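Local coordinates for protein glucuronoarabinoxylan endo-1,4-beta-xylanase (Clostridium papyrosolvens, PDB 4FMV) that hydrolyses internal beta-1,4 linkages of xylan, through the (beta/alpha)8-barrel catalytic region of a longer glycoside hydrolase family 30 protein, at residues S11-I16 against R300-A305; T209-M214 against M254-M259. All blocks are in the same frame, centred on the assembly; numbering follows the deposited sequence.

Contact 1: residues S11-I16 against R300-A305; sequences STKQEI and RVDATA
Ser-11 to Gln-14 pair with Arg-300 to Asp-302 as two antiparallel strands, a short beta ladder where the chain passes between the (beta/alpha)8 barrel and the flanking beta structure. The strand that begins at Ser-11 runs on into the barrel, whereas its partner is also paired with strands 5-8 and 311-318, and the N-to-C directions of the two short strands lie 132° apart, well short of straight antiparallel. Three backbone bonds hold the ladder. Lys-13 N donates to Arg-300 O at 2.7 Å, Arg-300 N to Gln-14 O at 2.9 Å, and Asp-302 N to Ser-11 O at 2.9 Å. Thr-12 and Val-301 form a non-hydrogen-bonded pair, and on their shared face methyl CG2 of Thr-12 meets CG1 of Val-301 at 3.8 Å.

Charged and polar side chains gather on the other side. Ser-11 OG, placed anti to the backbone N (chi1 -175°), donates to Asp-302 OD2 at 2.6 Å, reaching that oxygen on its anti side and somewhat out of the carboxylate plane. Lys-13, bent at chi2, brings CE against OD1 of the same carboxylate, while the salt bridge from NZ to OD2 is long at 3.8 Å. On the way its CG lies over one face of the Arg-300 guanidinium, 3.4 Å from NH2 and offset toward the rim.

The last interaction uses the guanidinium edge. Gln-14 lays its amide alongside the Arg-300 side chain, while its NE2 is bonded to Met-254 O and Met-259 O, which fixes the rotation of the amide. Its OE1 therefore faces Arg-300 and accepts NE at 2.8 Å in a nearly straight bond, 163° at the hydrogen, lying almost in the guanidinium plane, against which the amide plane is steeply turned.

Contact 2: residues T209-M214 against M254-M259; sequences TSVNNM and MVTGNM
Thr-256 meets Val-211 where the end region of helix 240-255 packs against the loop joining strand 201-205 to helix 217-221, a join between connecting segments of the (beta/alpha)8 barrel made without any hydrogen bond across it. Thr-256 and Met-214 account for most of the buried surface; Thr-256 does so with its side chain. Its CB points at the loop, 4.3 Å from Val-211 O, and from there the side chain forks. With CG2 set anti to the backbone N, the methyl comes to 3.5 Å from Val-211 O, and the same methyl also lies 4.4 Å from CB of Met-214. The second branch, OG1, comes 3.9 Å from the CG1 methyl of Val-211, the two side chains crossing at about a right angle.

The oxygen under the Thr-256 methyl has a polar partner already, because Val-211 O accepts Met-214 N at 2.9 Å. A similar bond from Asn-213 N to Ser-210 O precedes it, and this pair of i to i+3 bonds rounds the loop into a compact turn. Ser-210 OG donates to Asn-212 OD1 from above the amide plane, within the same turn.

Met-214 then offers its own carbonyl to the other segment. Gly-257 CA approaches Met-214 O at 3.4 Å as a CH...O contact, and the CE methyl of Met-259, at the end of an extended chain, reaches the same oxygen at 3.8 Å. Asn-258, with its positive phi, turns the backbone out of the helical path and sets Met-259 beside the loop.

Around this contact, Val-211 and Met-214 also rest on helix 240-255, sharing Asp-252 as a neighbour, while Phe-206, just beyond strand 201-205, lies against both Met-214 and Met-259, and Met-259 leads toward barrel strand 261-266.

In the fold
The two contacts, with centres about 14 Å apart, illustrate how chemistry follows position in a fold. Contact 1 is partly buried, lies farther from the centre of the chain, and joins strands 11-22 and 299-303 through a ladder of backbone bonds, with charged groups that run from the buried Arg-300 to the exposed Lys-13. Contact 2 is buried and joins a loop to a helix end by methyl, methylene and carbonyl packing. They share no secondary-structure element, yet they meet: residues 254-259 touch the polar side chains of contact 1, with Asn-258 OD1 bonded to Arg-300 NH2.

Contact 1: residues S11-I16 against R300-A305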
loop_
_atom_site.group_PDB
_atom_site.type_symbol
_atom_site.label_atom_id
_atom_site.label_comp_id
_atom_site.label_asym_id
_atom_site.label_seq_id
_atom_site.Cartn_x
_atom_site.Cartn_y
_atom_site.Cartn_z
ATOM N N SER A 11 7.148 -20.616 -10.671
ATOM C CA SER A 11 8.160 -19.575 -10.538
ATOM C C SER A 11 7.626 -18.400 -9.731
ATOM O O SER A 11 6.888 -17.553 -10.259
ATOM C CB SER A 11 8.598 -19.100 -11.926
ATOM O OG SER A 11 9.655 -18.163 -11.832
ATOM N N THR A 12 8.102 -18.284 -8.494
ATOM C CA THR A 12 7.588 -17.297 -7.562
ATOM C C THR A 12 8.475 -16.055 -7.452
ATOM O O THR A 12 9.682 -16.098 -7.613
ATOM C CB THR A 12 7.274 -17.874 -6.144
ATOM O OG1 THR A 12 8.428 -18.529 -5.599
ATOM C CG2 THR A 12 6.098 -18.847 -6.197
ATOM N N LYS A 13 7.812 -14.952 -7.172
ATOM C CA LYS A 13 8.311 -13.592 -7.186
ATOM C C LYS A 13 7.988 -13.155 -5.773
ATOM O O LYS A 13 8.063 -14.004 -4.877
ATOM C CB LYS A 13 7.643 -12.747 -8.258
ATOM C CG LYS A 13 7.942 -13.264 -9.645
ATOM C CD LYS A 13 9.419 -13.536 -9.781
ATOM C CE LYS A 13 9.817 -13.730 -11.227
ATOM N NZ LYS A 13 11.307 -13.705 -11.378
ATOM N N GLN A 14 7.911 -11.850 -5.516
ATOM C CA GLN A 14 7.692 -11.346 -4.156
ATOM C C GLN A 14 6.435 -11.884 -3.440
ATOM O O GLN A 14 5.438 -12.252 -4.060
ATOM C CB GLN A 14 7.607 -9.816 -4.169
ATOM C CG GLN A 14 6.223 -9.250 -4.517
ATOM C CD GLN A 14 6.026 -8.975 -6.021
ATOM O OE1 GLN A 14 6.574 -9.666 -6.875
ATOM N NE2 GLN A 14 5.230 -7.967 -6.330
ATOM N N GLU A 15 6.518 -11.954 -2.117
ATOM C CA GLU A 15 5.385 -12.337 -1.289
ATOM C C GLU A 15 4.436 -11.154 -1.135
ATOM O O GLU A 15 4.870 -10.007 -1.020
ATOM C CB GLU A 15 5.873 -12.772 0.088
ATOM C CG GLU A 15 4.751 -13.209 1.025
ATOM C CD GLU A 15 5.287 -13.722 2.351
ATOM O OE1 GLU A 15 6.525 -13.731 2.527
ATOM O OE2 GLU A 15 4.480 -14.114 3.214
ATOM N N ILE A 16 3.139 -11.424 -1.159
ATOM C CA ILE A 16 2.162 -10.347 -1.041
ATOM C C ILE A 16 1.811 -10.096 0.418
ATOM O O ILE A 16 1.367 -11.002 1.122
ATOM C CB ILE A 16 0.889 -10.651 -1.843
ATOM C CG1 ILE A 16 1.244 -10.896 -3.319
ATOM C CG2 ILE A 16 -0.096 -9.497 -1.724
ATOM C CD1 ILE A 16 1.960 -9.711 -3.951
ATOM N N ARG A 300 3.444 -13.422 -5.856
ATOM C CA ARG A 300 3.348 -13.211 -7.278
ATOM C C ARG A 300 4.119 -14.339 -7.969
ATOM O O ARG A 300 5.102 -14.868 -7.427
ATOM C CB ARG A 300 3.899 -11.849 -7.667
ATOM C CG ARG A 300 3.747 -11.556 -9.133
ATOM C CD ARG A 300 4.161 -10.145 -9.455
ATOM N NE ARG A 300 5.612 -9.996 -9.508
ATOM C CZ ARG A 300 6.327 -10.122 -10.617
ATOM N NH1 ARG A 300 5.729 -10.425 -11.757
ATOM N NH2 ARG A 300 7.642 -9.962 -10.584
ATOM N N VAL A 301 3.661 -14.732 -9.148
ATOM C CA VAL A 301 4.392 -15.699 -9.957
ATOM C C VAL A 301 4.587 -15.132 -11.357
ATOM O O VAL A 301 3.916 -14.166 -11.738
ATOM C CB VAL A 301 3.648 -17.044 -10.046
ATOM C CG1 VAL A 301 3.462 -17.635 -8.649
ATOM C CG2 VAL A 301 2.298 -16.860 -10.730
ATOM N N ASP A 302 5.514 -15.724 -12.111
ATOM C CA ASP A 302 5.811 -15.274 -13.469
ATOM C C ASP A 302 4.637 -15.434 -14.402
ATOM O O ASP A 302 4.064 -16.510 -14.495
ATOM C CB ASP A 302 6.980 -16.067 -14.056
ATOM C CG ASP A 302 8.303 -15.435 -13.759
ATOM O OD1 ASP A 302 8.369 -14.186 -13.808
ATOM O OD2 ASP A 302 9.270 -16.182 -13.474
ATOM N N ALA A 303 4.302 -14.364 -15.107
ATOM C CA ALA A 303 3.275 -14.404 -16.139
ATOM C C ALA A 303 3.649 -13.430 -17.247
ATOM O O ALA A 303 4.211 -12.353 -16.978
ATOM C CB ALA A 303 1.909 -14.051 -15.555
ATOM N N THR A 304 3.349 -13.794 -18.491
ATOM C CA THR A 304 3.662 -12.891 -19.588
ATOM C C THR A 304 2.951 -11.569 -19.285
ATOM O O THR A 304 1.723 -11.521 -19.248
ATOM C CB THR A 304 3.109 -13.487 -20.878
ATOM O OG1 THR A 304 3.543 -14.848 -20.973
ATOM C CG2 THR A 304 3.561 -12.710 -22.116
ATOM N N ALA A 305 3.722 -10.487 -19.153
ATOM C CA ALA A 305 3.192 -9.242 -18.575
ATOM C C ALA A 305 2.440 -8.303 -19.521
ATOM O O ALA A 305 1.517 -7.568 -19.106
ATOM C CB ALA A 305 4.287 -8.492 -17.807
#

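Contact 2: residues T209-M214 against M254-M259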
loop_
_atom_site.group_PDB
_atom_site.type_symbol
_atom_site.label_atom_id
_atom_site.label_comp_id
_atom_site.label_asym_id
_atom_site.label_seq_id
_atom_site.Cartn_x
_atom_site.Cartn_y
_atom_site.Cartn_z
ATOM N N THR A 209 5.973 9.346 -9.775
ATOM C CA THR A 209 6.993 8.309 -10.010
ATOM C C THR A 209 6.782 7.629 -11.358
ATOM O O THR A 209 5.732 7.029 -11.579
ATOM C CB THR A 209 6.912 7.203 -8.916
ATOM O OG1 THR A 209 6.940 7.805 -7.618
ATOM C CG2 THR A 209 8.073 6.190 -9.049
ATOM N N SER A 210 7.778 7.689 -12.250
ATOM C CA SER A 210 7.663 7.015 -13.538
ATOM C C SER A 210 7.816 5.507 -13.344
ATOM O O SER A 210 8.394 5.057 -12.349
ATOM C CB SER A 210 8.700 7.544 -14.540
ATOM O OG SER A 210 10.014 7.344 -14.058
ATOM N N VAL A 211 7.293 4.729 -14.286
ATOM C CA VAL A 211 7.350 3.269 -14.190
ATOM C C VAL A 211 8.781 2.732 -13.961
ATOM O O VAL A 211 9.000 1.895 -13.076
ATOM C CB VAL A 211 6.680 2.620 -15.410
ATOM C CG1 VAL A 211 6.686 1.097 -15.301
ATOM C CG2 VAL A 211 5.243 3.152 -15.526
ATOM N N ASN A 212 9.761 3.214 -14.730
ATOM C CA ASN A 212 11.116 2.722 -14.547
ATOM C C ASN A 212 11.649 3.022 -13.140
ATOM O O ASN A 212 12.521 2.296 -12.621
ATOM C CB ASN A 212 12.067 3.287 -15.614
ATOM C CG ASN A 212 12.220 4.797 -15.521
ATOM O OD1 ASN A 212 11.325 5.547 -15.900
ATOM N ND2 ASN A 212 13.363 5.244 -15.023
ATOM N N ASN A 213 11.131 4.079 -12.521
ATOM C CA ASN A 213 11.595 4.469 -11.184
ATOM C C ASN A 213 10.889 3.712 -10.078
ATOM O O ASN A 213 11.150 3.936 -8.900
ATOM C CB ASN A 213 11.545 5.996 -10.977
ATOM C CG ASN A 213 12.716 6.701 -11.684
ATOM O OD1 ASN A 213 13.799 6.147 -11.730
ATOM N ND2 ASN A 213 12.478 7.877 -12.277
ATOM N N MET A 214 10.001 2.803 -10.466
ATOM C CA MET A 214 9.360 1.905 -9.510
ATOM C C MET A 214 10.276 0.742 -9.133
ATOM O O MET A 214 10.109 0.134 -8.072
ATOM C CB MET A 214 8.036 1.376 -10.061
ATOM C CG MET A 214 6.976 2.455 -10.273
ATOM S SD MET A 214 5.405 1.816 -10.924
ATOM C CE MET A 214 4.542 3.363 -11.292
ATOM N N MET A 254 3.353 -4.013 -8.772
ATOM C CA MET A 254 3.530 -5.447 -8.574
ATOM C C MET A 254 4.602 -6.024 -9.490
ATOM O O MET A 254 5.440 -6.806 -9.052
ATOM C CB MET A 254 2.205 -6.192 -8.825
ATOM C CG MET A 254 1.126 -5.930 -7.769
ATOM S SD MET A 254 1.534 -6.612 -6.146
ATOM C CE MET A 254 1.804 -5.170 -5.129
ATOM N N VAL A 255 4.556 -5.640 -10.766
ATOM C CA VAL A 255 5.366 -6.277 -11.806
ATOM C C VAL A 255 6.758 -5.632 -11.959
ATOM O O VAL A 255 7.787 -6.299 -11.821
ATOM C CB VAL A 255 4.589 -6.385 -13.156
ATOM C CG1 VAL A 255 5.530 -6.815 -14.313
ATOM C CG2 VAL A 255 3.407 -7.364 -13.016
ATOM N N THR A 256 6.793 -4.351 -12.300
ATOM C CA THR A 256 8.056 -3.612 -12.296
ATOM C C THR A 256 8.609 -3.337 -10.884
ATOM O O THR A 256 9.809 -3.480 -10.642
ATOM C CB THR A 256 7.919 -2.305 -13.077
ATOM O OG1 THR A 256 7.540 -2.638 -14.411
ATOM C CG2 THR A 256 9.264 -1.563 -13.148
ATOM N N GLY A 257 7.740 -2.957 -9.952
ATOM C CA GLY A 257 8.197 -2.600 -8.621
ATOM C C GLY A 257 8.506 -3.784 -7.719
ATOM O O GLY A 257 9.283 -3.658 -6.764
ATOM N N ASN A 258 7.921 -4.942 -8.022
ATOM C CA ASN A 258 8.035 -6.123 -7.148
ATOM C C ASN A 258 7.634 -5.818 -5.703
ATOM O O ASN A 258 8.123 -6.420 -4.746
ATOM C CB ASN A 258 9.428 -6.758 -7.207
ATOM C CG ASN A 258 9.676 -7.485 -8.515
ATOM O OD1 ASN A 258 9.294 -8.644 -8.681
ATOM N ND2 ASN A 258 10.304 -6.801 -9.457
ATOM N N MET A 259 6.697 -4.904 -5.552
ATOM C CA MET A 259 6.336 -4.452 -4.220
ATOM C C MET A 259 5.474 -5.456 -3.494
ATOM O O MET A 259 4.753 -6.244 -4.124
ATOM C CB MET A 259 5.683 -3.081 -4.300
ATOM C CG MET A 259 6.684 -2.092 -4.902
ATOM S SD MET A 259 6.231 -0.406 -4.626
ATOM C CE MET A 259 7.777 0.390 -5.100
#